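Local coordinates for protein DNA primase (Helicobacter pylori, PDB 4EHS) that synthesises the short RNA primers that DNA polymerase extends during replication and stimulates the replicative helicase DnaB, which its C-terminal domain, described here, binds, at residues A[28-31]-A[32-36]; A[42-45]-A[46-49]; A[94-97]-A[98-102]; A[109-112]-A[113-117]; A[136-139]-A[140-143]. All blocks are in the same frame, centred on the assembly; numbering follows the deposited sequence.

Interaction 1 of 5, residues A[28-31]-A[32-36]; sequences PSLE and FLEKL
Glu-31 OE2 accepts from a water at 2.7 Å and has two lysines at longer range. Lys-35 NZ stands 4.0 Å from Glu-31 OE2 in a long salt bridge, and Lys-63 makes a further weak, long ion pair with it. The same water accepts from Lys-35 NZ, so it bridges the two charges. This i to i+4 pair sits on the first turn of helix 30-43, whose N-cap is Ser-29, in the helicase-binding domain of the primase. The cap is a direct bond: Ser-29 OG accepts from Phe-32 N at 2.9 Å, with an N-H...O angle of 159°. OG lies between the backbone N and the carbonyl carbon of its own residue (chi1 73°), which turns it back over the open end of the helix. Regular i to i+4 bonds follow; Glu-34 N to Leu-30 O is 2.8 Å.

Lys-35 bends at chi3 (-88°), and this brings its CE to 3.8 Å from Glu-31 CG, the two chains crossing at a slant. On the other flank Glu-34 reaches back past Leu-30, with Glu-34 OE2 3.6 Å from Leu-30 CG. That carboxylate is nevertheless held mainly from outside, by the backbone N atoms of Leu-61 and His-62, and so ties the helix to the loop before helix 64-71. Leu-33 faces helix 96-117, where it meets Glu-99 and Leu-102. Before the cap, Pro-28 packs against Phe-32: its CB approaches the ring obliquely, 3.8 Å from Phe-32 CD2.

Interaction 2 of 5, residues A[42-45]-A[46-49]; sequences LEDR and SLLD
Between Asp-44 and Ser-46 the backbone leaves helix 30-43 and enters helix 45-51 almost at once: Asp-44 is extended (phi -141°, psi 99°), the first residue to depart from helical angles and also the N-cap of the next helix. This is a tight junction between two helices of the helicase-binding domain, and an aspartate N-cap holds it. Asp-44 OD1 takes two donors, Ser-46 N at 3.0 Å and Ser-46 OG, which donates to Asp-44 OD1 at 2.6 Å. Both come from the same face of the carboxylate: the amide on the anti side and tilted out of plane, the hydroxyl from farther above it. Ser-46 OG, set between its own N and carbonyl carbon (chi1 77°), is thereby turned back to the cap. Asp-44 O also accepts from Leu-47 N, while the bonds to Arg-45 O from Leu-48 N and Asp-49 N are weak.

Leu-47 lies across the aspartate at about a right angle, its CD1 3.9 Å from Asp-44 CB. Arg-45 runs alongside Leu-48, the two pointing the same way, and its NH1 is bonded to Leu-70 O. Ile-127 of the second subunit packs on both Arg-45 and Leu-48, which places this pair at the dimer contact. Leu-48 CD2 sits 3.6 Å above the guanidinium plane, over its centre, and 3.7 Å from Arg-45 CZ.

Interaction 3 of 5, residues A[94-97]-A[98-102]; sequences GGFE and KELRL
Two regular backbone steps tie the segments together as the chain passes from Gly-95 into helix 96-117: Leu-100 N bonds to Phe-96 O at 2.8 Å, and Arg-101 N bonds to Glu-97 O, forming the opening turns. Water supplements them, donating to the carbonyl O of Gly-94, a residue with positive phi (74°), and accepting from Lys-98 N at 2.9 Å, so an amide of the opening turn is met by solvent. A second water donates both to Gly-95 O and to Glu-99 OE2. Glu-99 CG, beside its backbone N (chi1 -52°), lies 3.5 Å from Gly-95 O; a bend at chi2 then turns the carboxylate to that water.

On the inner side, Phe-96 and Leu-100 cross at a slant. Leu-100 CB lies over one face of the ring, 4.0 Å above it and shifted toward the rim, and Leu-100 CD2 approaches Phe-96 CE2 at 3.8 Å. The ring also meets Tyr-40, with planes at about 60°, and packs on Leu-41 and Leu-47, so this turn joins helix 96-117 to the helices 30-43 and 45-51 of the helicase-binding domain.

On the outer side, Arg-101 bends at chi3 and lays its guanidinium flat against the helix, with Glu-97 O beneath one face. A third water lies at the edge of that group, in its plane, accepting from Arg-101 NH1 and donating to Glu-97 OE1. As Glu-97 OE1 and Arg-101 NH1 stand 4.4 Å apart, the attraction of the two charges is probably relayed largely through this water and screened by solvent.

Interaction 4 of 5, residues A[109-112]-A[113-117]; sequences ERQL and KEIPK
Gln-111 is folded at chi2 (-51°), and Ile-115 carries CG1 beside its backbone N (chi1 -72°); together these torsions bring the amide end over the isoleucine, with Gln-111 NE2 3.7 Å from Ile-115 CG1. The two side chains cross at about a right angle, and Gln-111 O lies 3.2 Å from Ile-115 CG1. Ile-115 N closes the turn with a bond to Gln-111 O of 2.9 Å, and Glu-114 N makes the matching bond to Arg-110 O.

Beside this pair, Arg-110 and Glu-114 run side by side, pointing the same way. Glu-114 OE2 is at the edge of the guanidinium, near its plane, and touches Arg-110 CB at 3.7 Å; Arg-110 NE and Glu-114 OE2 stay 4.4 Å apart, so the attraction between the charges is probably modest. The carboxylate and guanidinium planes are inclined by 39°.

The helix is kinked at Pro-116, which has no amide hydrogen to offer. Pro-116 CD, which replaces that hydrogen on N, lies 3.1 Å from Leu-112 O. Ile-115 O, just before the proline, is bonded to Ser-118 OG. One face of this part of helix 96-117 packs on helix 122-140 of the helicase-binding domain: Leu-112 meets Arg-133 and Ile-136, and Ile-115 meets Lys-125 and Cys-128.

Interaction 5 of 5, residues A[136-139]-A[140-143]; sequences IMKL and KQGE
Lys-138 and Glu-143 cross at a slant where helix 122-140 ends, with Glu-143 OE2 3.8 Å from Lys-138 CG, so the carboxylate meets the aliphatic part of the lysine. In two neighbouring pairs the side chains lie side by side and point the same way. In one, selenomethionine Met-137 accompanies Gln-141, Gln-141 NE2 lying 3.6 Å from Met-137 CG; in the other, Lys-140 extends alongside Ile-136. Lys-140 keeps its CG beside the backbone N (chi1 -72°), and this leads its shaft back over the preceding turn.

The backbone beneath them is a Schellman motif. Gly-142 has a positive phi (86°), and two bonds return to the last turn: Gly-142 N to Leu-139 O at 2.8 Å and Glu-143 N to Lys-138 O at 2.9 Å. Leu-139 adds a CA-H...O contact to Glu-143 O, and its side chain packs on Ile-104 of helix 96-117 and on Val-145.

Lys-138 NZ remains 4.4 Å from Glu-143 OE1, beyond a salt bridge, and Lys-140 NZ has a weak, long ion pair with Glu-109. The charges therefore probably add little here compared with the two backbone bonds that close the helix.

How the interactions relate
Interactions 1 and 3 pack helix 30-43 on helix 96-117: Leu-36 CD2 lies 3.6 Å from Glu-99 CD, and the centres of interactions 1 and 3 are 12 Å apart. Interaction 2 joins this group through Leu-47 CD1, 3.8 Å from Phe-96 CG. Interactions 3 and 4 share helix 96-117; the centres of interactions 3 and 4 are 23 Å apart, and both meet interaction 5: Arg-101 CD approaches Gly-142 O at 3.4 Å, and Leu-112 CD1 approaches Ile-136 CD1 at 3.7 Å. Interactions 2 and 4 are on opposite sides of the chain's centre, 30 Å apart between centres. Interaction 2 alone of the five touches the second subunit. The primase active site belongs to another domain.

Interaction 1 of 5, residues A[28-31]-A[32-36]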
loop_
_atom_site.group_PDB
_atom_site.type_symbol
_atom_site.label_atom_id
_atom_site.label_comp_id
_atom_site.label_asym_id
_atom_site.label_seq_id
_atom_site.Cartn_x
_atom_site.Cartn_y
_atom_site.Cartn_z
ATOM N N PRO A 28 24.010 -6.046 2.156
ATOM C CA PRO A 28 23.656 -6.883 3.290
ATOM C C PRO A 28 22.786 -8.050 2.919
ATOM O O PRO A 28 22.130 -8.051 1.875
ATOM C CB PRO A 28 22.869 -5.918 4.216
ATOM C CG PRO A 28 22.256 -4.929 3.219
ATOM C CD PRO A 28 23.241 -4.770 2.131
ATOM N N SER A 29 22.742 -9.020 3.820
ATOM C CA SER A 29 21.802 -10.123 3.743
ATOM C C SER A 29 20.402 -9.549 4.036
ATOM O O SER A 29 20.288 -8.420 4.626
ATOM C CB SER A 29 22.111 -11.219 4.777
ATOM O OG SER A 29 21.749 -10.797 6.142
ATOM N N LEU A 30 19.349 -10.265 3.601
ATOM C CA LEU A 30 18.035 -9.745 3.860
ATOM C C LEU A 30 17.750 -9.774 5.361
ATOM O O LEU A 30 17.145 -8.843 5.894
ATOM C CB LEU A 30 16.965 -10.527 3.077
ATOM C CG LEU A 30 15.539 -10.018 3.182
ATOM C CD1 LEU A 30 15.476 -8.680 2.498
ATOM C CD2 LEU A 30 14.613 -11.134 2.598
ATOM N N GLU A 31 18.281 -10.770 6.082
ATOM C CA GLU A 31 17.945 -10.912 7.482
ATOM C C GLU A 31 18.603 -9.726 8.207
ATOM O O GLU A 31 17.950 -9.074 9.054
ATOM C CB GLU A 31 18.391 -12.291 8.056
ATOM C CG GLU A 31 18.338 -12.281 9.569
ATOM C CD GLU A 31 18.372 -13.676 10.192
ATOM O OE1 GLU A 31 18.328 -14.676 9.461
ATOM O OE2 GLU A 31 18.406 -13.759 11.421
ATOM N N PHE A 32 19.836 -9.380 7.817
ATOM C CA PHE A 32 20.508 -8.234 8.408
ATOM C C PHE A 32 19.720 -6.940 8.089
ATOM O O PHE A 32 19.520 -6.074 8.918
ATOM C CB PHE A 32 21.940 -8.076 7.859
ATOM C CG PHE A 32 22.727 -6.916 8.540
ATOM C CD1 PHE A 32 23.399 -7.111 9.756
ATOM C CD2 PHE A 32 22.731 -5.652 7.959
ATOM C CE1 PHE A 32 24.091 -6.033 10.334
ATOM C CE2 PHE A 32 23.422 -4.569 8.530
ATOM C CZ PHE A 32 24.080 -4.782 9.732
ATOM N N LEU A 33 19.320 -6.799 6.857
ATOM C CA LEU A 33 18.568 -5.584 6.488
ATOM C C LEU A 33 17.232 -5.486 7.241
ATOM O O LEU A 33 16.854 -4.369 7.659
ATOM C CB LEU A 33 18.244 -5.600 4.985
ATOM C CG LEU A 33 17.547 -4.382 4.418
ATOM C CD1 LEU A 33 18.375 -3.113 4.699
ATOM C CD2 LEU A 33 17.366 -4.556 2.894
ATOM N N GLU A 34 16.517 -6.585 7.426
ATOM C CA GLU A 34 15.240 -6.523 8.179
ATOM C C GLU A 34 15.488 -6.114 9.640
ATOM O O GLU A 34 14.742 -5.298 10.243
ATOM C CB GLU A 34 14.561 -7.890 8.156
ATOM C CG GLU A 34 14.039 -8.211 6.733
ATOM C CD GLU A 34 13.155 -9.433 6.685
ATOM O OE1 GLU A 34 12.777 -9.943 7.754
ATOM O OE2 GLU A 34 12.815 -9.813 5.513
ATOM N N LYS A 35 16.562 -6.680 10.198
ATOM C CA LYS A 35 16.944 -6.295 11.582
ATOM C C LYS A 35 17.245 -4.827 11.702
ATOM O O LYS A 35 16.859 -4.175 12.710
ATOM C CB LYS A 35 18.200 -7.118 12.048
ATOM C CG LYS A 35 17.785 -8.523 12.438
ATOM C CD LYS A 35 19.006 -9.218 13.130
ATOM C CE LYS A 35 19.874 -9.874 12.130
ATOM N NZ LYS A 35 20.821 -10.895 12.775
ATOM N N LEU A 36 17.963 -4.321 10.720
ATOM C CA LEU A 36 18.431 -2.935 10.705
ATOM C C LEU A 36 17.249 -2.008 10.656
ATOM O O LEU A 36 17.180 -1.079 11.449
ATOM C CB LEU A 36 19.472 -2.692 9.620
ATOM C CG LEU A 36 20.096 -1.308 9.529
ATOM C CD1 LEU A 36 20.904 -1.033 10.788
ATOM C CD2 LEU A 36 20.993 -1.262 8.287
HETATM O O HOH W 1 19.151 -12.705 13.798
#

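Interaction 2 of 5, residues A[42-45]-A[46-49]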
loop_
_atom_site.group_PDB
_atom_site.type_symbol
_atom_site.label_atom_id
_atom_site.label_comp_id
_atom_site.label_asym_id
_atom_site.label_seq_id
_atom_site.Cartn_x
_atom_site.Cartn_y
_atom_site.Cartn_z
ATOM N N LEU A 42 12.661 0.795 16.375
ATOM C CA LEU A 42 12.714 0.678 17.839
ATOM C C LEU A 42 13.335 1.922 18.488
ATOM O O LEU A 42 12.969 2.291 19.647
ATOM C CB LEU A 42 13.542 -0.569 18.221
ATOM C CG LEU A 42 12.736 -1.869 18.068
ATOM C CD1 LEU A 42 13.788 -3.017 18.105
ATOM C CD2 LEU A 42 11.702 -2.086 19.204
ATOM N N GLU A 43 14.341 2.488 17.846
ATOM C CA GLU A 43 15.070 3.625 18.456
ATOM C C GLU A 43 14.316 4.929 18.258
ATOM O O GLU A 43 14.447 5.867 19.072
ATOM C CB GLU A 43 16.474 3.786 17.893
ATOM C CG GLU A 43 17.318 2.573 18.327
ATOM C CD GLU A 43 18.701 2.884 18.894
ATOM O OE1 GLU A 43 19.107 4.064 18.946
ATOM O OE2 GLU A 43 19.466 1.887 19.140
ATOM N N ASP A 44 13.528 5.018 17.161
ATOM C CA ASP A 44 12.844 6.283 16.905
ATOM C C ASP A 44 11.447 5.959 16.369
ATOM O O ASP A 44 11.286 5.631 15.224
ATOM C CB ASP A 44 13.653 7.202 15.989
ATOM C CG ASP A 44 12.992 8.607 15.823
ATOM O OD1 ASP A 44 11.795 8.771 16.114
ATOM O OD2 ASP A 44 13.703 9.464 15.386
ATOM N N ARG A 45 10.454 6.014 17.246
ATOM C CA ARG A 45 9.118 5.489 16.863
ATOM C C ARG A 45 8.513 6.402 15.816
ATOM O O ARG A 45 7.587 5.961 15.103
ATOM C CB ARG A 45 8.180 5.311 18.060
ATOM C CG ARG A 45 7.186 4.131 17.878
ATOM C CD ARG A 45 6.482 3.672 19.185
ATOM N NE ARG A 45 5.262 2.890 18.957
ATOM C CZ ARG A 45 5.210 1.565 18.703
ATOM N NH1 ARG A 45 6.316 0.827 18.639
ATOM N NH2 ARG A 45 4.034 0.971 18.477
ATOM N N SER A 46 9.019 7.624 15.640
ATOM C CA SER A 46 8.501 8.546 14.543
ATOM C C SER A 46 8.811 7.964 13.170
ATOM O O SER A 46 8.071 8.157 12.207
ATOM C CB SER A 46 9.077 9.974 14.684
ATOM O OG SER A 46 10.423 10.016 14.223
ATOM N N LEU A 47 9.883 7.158 13.087
ATOM C CA LEU A 47 10.189 6.406 11.863
ATOM C C LEU A 47 9.180 5.273 11.571
ATOM O O LEU A 47 8.995 4.934 10.386
ATOM C CB LEU A 47 11.594 5.795 11.911
ATOM C CG LEU A 47 12.655 6.851 12.168
ATOM C CD1 LEU A 47 14.046 6.204 12.235
ATOM C CD2 LEU A 47 12.690 7.951 11.120
ATOM N N LEU A 48 8.586 4.667 12.609
ATOM C CA LEU A 48 7.521 3.687 12.427
ATOM C C LEU A 48 6.344 4.410 11.740
ATOM O O LEU A 48 5.716 3.865 10.825
ATOM C CB LEU A 48 7.097 3.083 13.771
ATOM C CG LEU A 48 5.951 2.019 13.616
ATOM C CD1 LEU A 48 6.400 0.824 12.776
ATOM C CD2 LEU A 48 5.611 1.544 15.022
ATOM N N ASP A 49 6.016 5.632 12.189
ATOM C CA ASP A 49 4.917 6.392 11.553
ATOM C C ASP A 49 5.119 6.488 10.040
ATOM O O ASP A 49 4.203 6.239 9.260
ATOM C CB ASP A 49 4.819 7.809 12.145
ATOM C CG ASP A 49 4.624 7.814 13.687
ATOM O OD1 ASP A 49 4.278 6.798 14.330
ATOM O OD2 ASP A 49 4.887 8.900 14.263
#

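Interaction 3 of 5, residues A[94-97]-A[98-102]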
loop_
_atom_site.group_PDB
_atom_site.type_symbol
_atom_site.label_atom_id
_atom_site.label_comp_id
_atom_site.label_asym_id
_atom_site.label_seq_id
_atom_site.Cartn_x
_atom_site.Cartn_y
_atom_site.Cartn_z
ATOM N N GLY A 94 20.126 10.163 9.736
ATOM C CA GLY A 94 19.712 10.306 8.331
ATOM C C GLY A 94 19.851 9.041 7.511
ATOM O O GLY A 94 19.779 9.084 6.317
ATOM N N GLY A 95 20.084 7.905 8.149
ATOM C CA GLY A 95 20.351 6.690 7.407
ATOM C C GLY A 95 19.155 5.775 7.213
ATOM O O GLY A 95 19.253 4.845 6.404
ATOM N N PHE A 96 18.032 6.040 7.910
ATOM C CA PHE A 96 16.872 5.122 7.892
ATOM C C PHE A 96 16.239 4.956 6.485
ATOM O O PHE A 96 15.950 3.823 6.040
ATOM C CB PHE A 96 15.763 5.673 8.758
ATOM C CG PHE A 96 14.508 4.840 8.716
ATOM C CD1 PHE A 96 14.532 3.504 9.156
ATOM C CD2 PHE A 96 13.312 5.378 8.149
ATOM C CE1 PHE A 96 13.376 2.729 9.088
ATOM C CE2 PHE A 96 12.181 4.598 8.097
ATOM C CZ PHE A 96 12.212 3.297 8.529
ATOM N N GLU A 97 15.947 6.091 5.835
ATOM C CA GLU A 97 15.229 5.980 4.587
ATOM C C GLU A 97 15.963 5.208 3.512
ATOM O O GLU A 97 15.326 4.517 2.738
ATOM C CB GLU A 97 14.830 7.361 4.055
ATOM C CG GLU A 97 13.682 7.831 4.877
ATOM C CD GLU A 97 13.083 9.133 4.373
ATOM O OE1 GLU A 97 13.129 9.376 3.115
ATOM O OE2 GLU A 97 12.490 9.842 5.233
ATOM N N LYS A 98 17.283 5.287 3.448
ATOM C CA LYS A 98 18.030 4.464 2.475
ATOM C C LYS A 98 17.862 2.965 2.754
ATOM O O LYS A 98 17.719 2.186 1.832
ATOM C CB LYS A 98 19.499 4.835 2.526
ATOM C CG LYS A 98 20.403 4.003 1.657
ATOM C CD LYS A 98 21.818 4.133 2.204
ATOM C CE LYS A 98 22.900 3.710 1.224
ATOM N NZ LYS A 98 23.343 2.313 1.485
ATOM N N GLU A 99 17.834 2.549 4.033
ATOM C CA GLU A 99 17.656 1.134 4.328
ATOM C C GLU A 99 16.205 0.749 4.108
ATOM O O GLU A 99 15.976 -0.360 3.660
ATOM C CB GLU A 99 17.976 0.814 5.789
ATOM C CG GLU A 99 19.340 1.302 6.321
ATOM C CD GLU A 99 20.517 0.918 5.457
ATOM O OE1 GLU A 99 20.376 0.011 4.609
ATOM O OE2 GLU A 99 21.613 1.560 5.620
ATOM N N LEU A 100 15.240 1.653 4.384
ATOM C CA LEU A 100 13.826 1.287 4.093
ATOM C C LEU A 100 13.677 1.122 2.552
ATOM O O LEU A 100 13.055 0.142 2.033
ATOM C CB LEU A 100 12.863 2.368 4.666
ATOM C CG LEU A 100 11.397 2.078 4.341
ATOM C CD1 LEU A 100 10.834 0.755 4.870
ATOM C CD2 LEU A 100 10.618 3.303 4.862
ATOM N N ARG A 101 14.282 2.028 1.818
ATOM C CA ARG A 101 14.174 1.953 0.363
ATOM C C ARG A 101 14.792 0.638 -0.160
ATOM O O ARG A 101 14.262 -0.009 -1.078
ATOM C CB ARG A 101 14.839 3.184 -0.322
ATOM C CG ARG A 101 13.993 4.454 -0.438
ATOM C CD ARG A 101 14.523 5.495 -1.499
ATOM N NE ARG A 101 15.949 5.698 -1.359
ATOM C CZ ARG A 101 16.526 6.475 -0.423
ATOM N NH1 ARG A 101 15.787 7.217 0.402
ATOM N NH2 ARG A 101 17.867 6.541 -0.366
ATOM N N LEU A 102 15.910 0.215 0.426
ATOM C CA LEU A 102 16.525 -1.030 -0.050
ATOM C C LEU A 102 15.693 -2.247 0.282
ATOM O O LEU A 102 15.585 -3.116 -0.546
ATOM C CB LEU A 102 17.939 -1.118 0.581
ATOM C CG LEU A 102 18.767 -2.318 0.145
ATOM C CD1 LEU A 102 19.054 -2.153 -1.330
ATOM C CD2 LEU A 102 20.076 -2.410 1.006
HETATM O O HOH W 2 18.780 7.632 4.253
HETATM O O HOH W 3 21.815 4.142 5.717
HETATM O O HOH W 4 13.174 8.153 0.650
#

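Interaction 4 of 5, residues A[109-112]-A[113-117]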
loop_
_atom_site.group_PDB
_atom_site.type_symbol
_atom_site.label_atom_id
_atom_site.label_comp_id
_atom_site.label_asym_id
_atom_site.label_seq_id
_atom_site.Cartn_x
_atom_site.Cartn_y
_atom_site.Cartn_z
ATOM N N GLU A 109 12.156 -6.572 -6.433
ATOM C CA GLU A 109 13.030 -7.415 -7.260
ATOM C C GLU A 109 12.576 -8.871 -7.183
ATOM O O GLU A 109 12.484 -9.557 -8.230
ATOM C CB GLU A 109 14.505 -7.187 -6.832
ATOM C CG GLU A 109 15.074 -5.861 -7.344
ATOM C CD GLU A 109 16.511 -5.584 -6.838
ATOM O OE1 GLU A 109 16.893 -6.200 -5.807
ATOM O OE2 GLU A 109 17.229 -4.759 -7.470
ATOM N N ARG A 110 12.248 -9.363 -5.984
ATOM C CA ARG A 110 11.664 -10.664 -5.835
ATOM C C ARG A 110 10.333 -10.825 -6.608
ATOM O O ARG A 110 10.063 -11.905 -7.147
ATOM C CB ARG A 110 11.408 -11.020 -4.370
ATOM C CG ARG A 110 12.696 -11.286 -3.581
ATOM C CD ARG A 110 12.435 -11.846 -2.186
ATOM N NE ARG A 110 11.462 -11.182 -1.325
ATOM C CZ ARG A 110 11.709 -10.108 -0.547
ATOM N NH1 ARG A 110 12.907 -9.540 -0.540
ATOM N NH2 ARG A 110 10.738 -9.642 0.233
ATOM N N GLN A 111 9.491 -9.798 -6.593
ATOM C CA GLN A 111 8.244 -9.848 -7.338
ATOM C C GLN A 111 8.490 -10.125 -8.811
ATOM O O GLN A 111 7.727 -10.861 -9.414
ATOM C CB GLN A 111 7.465 -8.532 -7.197
ATOM C CG GLN A 111 6.820 -8.404 -5.834
ATOM C CD GLN A 111 6.015 -9.611 -5.452
ATOM O OE1 GLN A 111 6.332 -10.304 -4.497
ATOM N NE2 GLN A 111 4.966 -9.877 -6.197
ATOM N N LEU A 112 9.469 -9.458 -9.387
ATOM C CA LEU A 112 9.825 -9.642 -10.781
ATOM C C LEU A 112 10.097 -11.126 -11.062
ATOM O O LEU A 112 9.681 -11.636 -12.085
ATOM C CB LEU A 112 11.039 -8.792 -11.188
ATOM C CG LEU A 112 10.860 -7.342 -11.599
ATOM C CD1 LEU A 112 12.108 -6.802 -12.286
ATOM C CD2 LEU A 112 9.670 -7.146 -12.529
ATOM N N LYS A 113 10.768 -11.817 -10.156
ATOM C CA LYS A 113 10.941 -13.296 -10.331
ATOM C C LYS A 113 9.712 -14.152 -10.066
ATOM O O LYS A 113 9.476 -15.163 -10.761
ATOM C CB LYS A 113 12.036 -13.839 -9.404
ATOM C CG LYS A 113 13.445 -13.378 -9.706
ATOM C CD LYS A 113 14.405 -14.229 -8.872
ATOM C CE LYS A 113 14.446 -15.683 -9.355
ATOM N NZ LYS A 113 14.992 -16.584 -8.302
ATOM N N GLU A 114 8.959 -13.792 -9.039
ATOM C CA GLU A 114 7.889 -14.625 -8.555
ATOM C C GLU A 114 6.590 -14.538 -9.372
ATOM O O GLU A 114 5.882 -15.532 -9.529
ATOM C CB GLU A 114 7.581 -14.263 -7.111
ATOM C CG GLU A 114 8.737 -14.587 -6.165
ATOM C CD GLU A 114 8.435 -14.280 -4.693
ATOM O OE1 GLU A 114 7.233 -14.285 -4.294
ATOM O OE2 GLU A 114 9.401 -14.036 -3.921
ATOM N N ILE A 115 6.260 -13.340 -9.842
ATOM C CA ILE A 115 5.021 -13.125 -10.569
ATOM C C ILE A 115 4.909 -14.071 -11.796
ATOM O O ILE A 115 3.834 -14.683 -12.004
ATOM C CB ILE A 115 4.853 -11.668 -11.005
ATOM C CG1 ILE A 115 4.532 -10.821 -9.764
ATOM C CG2 ILE A 115 3.694 -11.564 -11.980
ATOM C CD1 ILE A 115 4.777 -9.337 -10.060
ATOM N N PRO A 116 5.961 -14.168 -12.597
ATOM C CA PRO A 116 5.727 -15.084 -13.783
ATOM C C PRO A 116 5.437 -16.544 -13.411
ATOM O O PRO A 116 4.758 -17.246 -14.169
ATOM C CB PRO A 116 7.035 -15.003 -14.572
ATOM C CG PRO A 116 7.683 -13.720 -14.121
ATOM C CD PRO A 116 7.256 -13.481 -12.692
ATOM N N LYS A 117 5.943 -16.975 -12.256
ATOM C CA LYS A 117 5.728 -18.301 -11.684
ATOM C C LYS A 117 4.402 -18.455 -10.982
ATOM O O LYS A 117 3.994 -19.564 -10.638
ATOM C CB LYS A 117 6.862 -18.682 -10.723
ATOM C CG LYS A 117 8.178 -18.905 -11.431
ATOM C CD LYS A 117 9.356 -18.899 -10.472
ATOM C CE LYS A 117 10.577 -18.272 -11.164
ATOM N NZ LYS A 117 11.823 -18.136 -10.345
#

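Interaction 5 of 5, residues A[136-139]-A[140-143]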
loop_
_atom_site.group_PDB
_atom_site.type_symbol
_atom_site.label_atom_id
_atom_site.label_comp_id
_atom_site.label_asym_id
_atom_site.label_seq_id
_atom_site.Cartn_x
_atom_site.Cartn_y
_atom_site.Cartn_z
ATOM N N ILE A 136 10.695 -0.216 -8.907
ATOM C CA ILE A 136 12.154 -0.386 -8.891
ATOM C C ILE A 136 12.789 0.879 -9.486
ATOM O O ILE A 136 13.756 1.386 -8.942
ATOM C CB ILE A 136 12.554 -1.695 -9.622
ATOM C CG1 ILE A 136 12.128 -2.941 -8.790
ATOM C CG2 ILE A 136 14.080 -1.738 -9.914
ATOM C CD1 ILE A 136 12.177 -4.272 -9.571
HETATM N N MSE A 137 12.231 1.384 -10.580
HETATM C CA MSE A 137 12.736 2.612 -11.186
HETATM C C MSE A 137 12.713 3.761 -10.180
HETATM O O MSE A 137 13.734 4.400 -9.924
HETATM C CB MSE A 137 11.914 2.978 -12.423
HETATM C CG MSE A 137 12.540 4.062 -13.285
HETATM SE SE MSE A 137 11.472 4.479 -14.862
HETATM C CE MSE A 137 9.855 5.113 -13.974
ATOM N N LYS A 138 11.537 4.012 -9.614
ATOM C CA LYS A 138 11.347 5.062 -8.611
ATOM C C LYS A 138 12.247 4.891 -7.410
ATOM O O LYS A 138 12.825 5.880 -6.951
ATOM C CB LYS A 138 9.891 5.182 -8.188
ATOM C CG LYS A 138 9.040 5.820 -9.251
ATOM C CD LYS A 138 7.566 5.673 -8.978
ATOM C CE LYS A 138 6.779 6.314 -10.120
ATOM N NZ LYS A 138 5.676 7.148 -9.575
ATOM N N LEU A 139 12.365 3.667 -6.901
ATOM C CA LEU A 139 13.168 3.442 -5.711
ATOM C C LEU A 139 14.578 3.868 -6.032
ATOM O O LEU A 139 15.216 4.590 -5.260
ATOM C CB LEU A 139 13.051 2.007 -5.203
ATOM C CG LEU A 139 11.645 1.720 -4.594
ATOM C CD1 LEU A 139 11.135 0.265 -4.669
ATOM C CD2 LEU A 139 11.662 2.106 -3.112
ATOM N N LYS A 140 15.055 3.477 -7.198
ATOM C CA LYS A 140 16.414 3.874 -7.559
ATOM C C LYS A 140 16.497 5.362 -7.831
ATOM O O LYS A 140 17.570 5.932 -7.697
ATOM C CB LYS A 140 16.901 3.072 -8.773
ATOM C CG LYS A 140 17.198 1.621 -8.457
ATOM C CD LYS A 140 17.274 0.832 -9.759
ATOM C CE LYS A 140 18.103 -0.405 -9.495
ATOM N NZ LYS A 140 17.202 -1.580 -9.487
ATOM N N GLN A 141 15.401 6.011 -8.228
ATOM C CA GLN A 141 15.439 7.479 -8.342
ATOM C C GLN A 141 15.427 8.120 -6.925
ATOM O O GLN A 141 15.361 9.341 -6.806
ATOM C CB GLN A 141 14.277 8.026 -9.177
ATOM C CG GLN A 141 14.405 7.883 -10.687
ATOM C CD GLN A 141 13.057 8.011 -11.427
ATOM O OE1 GLN A 141 12.021 8.480 -10.876
ATOM N NE2 GLN A 141 13.059 7.571 -12.686
ATOM N N GLY A 142 15.462 7.296 -5.874
ATOM C CA GLY A 142 15.352 7.771 -4.486
ATOM C C GLY A 142 13.969 7.981 -3.865
ATOM O O GLY A 142 13.877 8.576 -2.780
ATOM N N GLU A 143 12.884 7.539 -4.532
ATOM C CA GLU A 143 11.524 7.741 -4.009
ATOM C C GLU A 143 11.079 6.513 -3.233
ATOM O O GLU A 143 11.330 5.407 -3.669
ATOM C CB GLU A 143 10.441 7.862 -5.100
ATOM C CG GLU A 143 10.576 8.851 -6.236
ATOM C CD GLU A 143 9.252 8.990 -6.957
ATOM O OE1 GLU A 143 8.205 8.658 -6.340
ATOM O OE2 GLU A 143 9.240 9.452 -8.124
#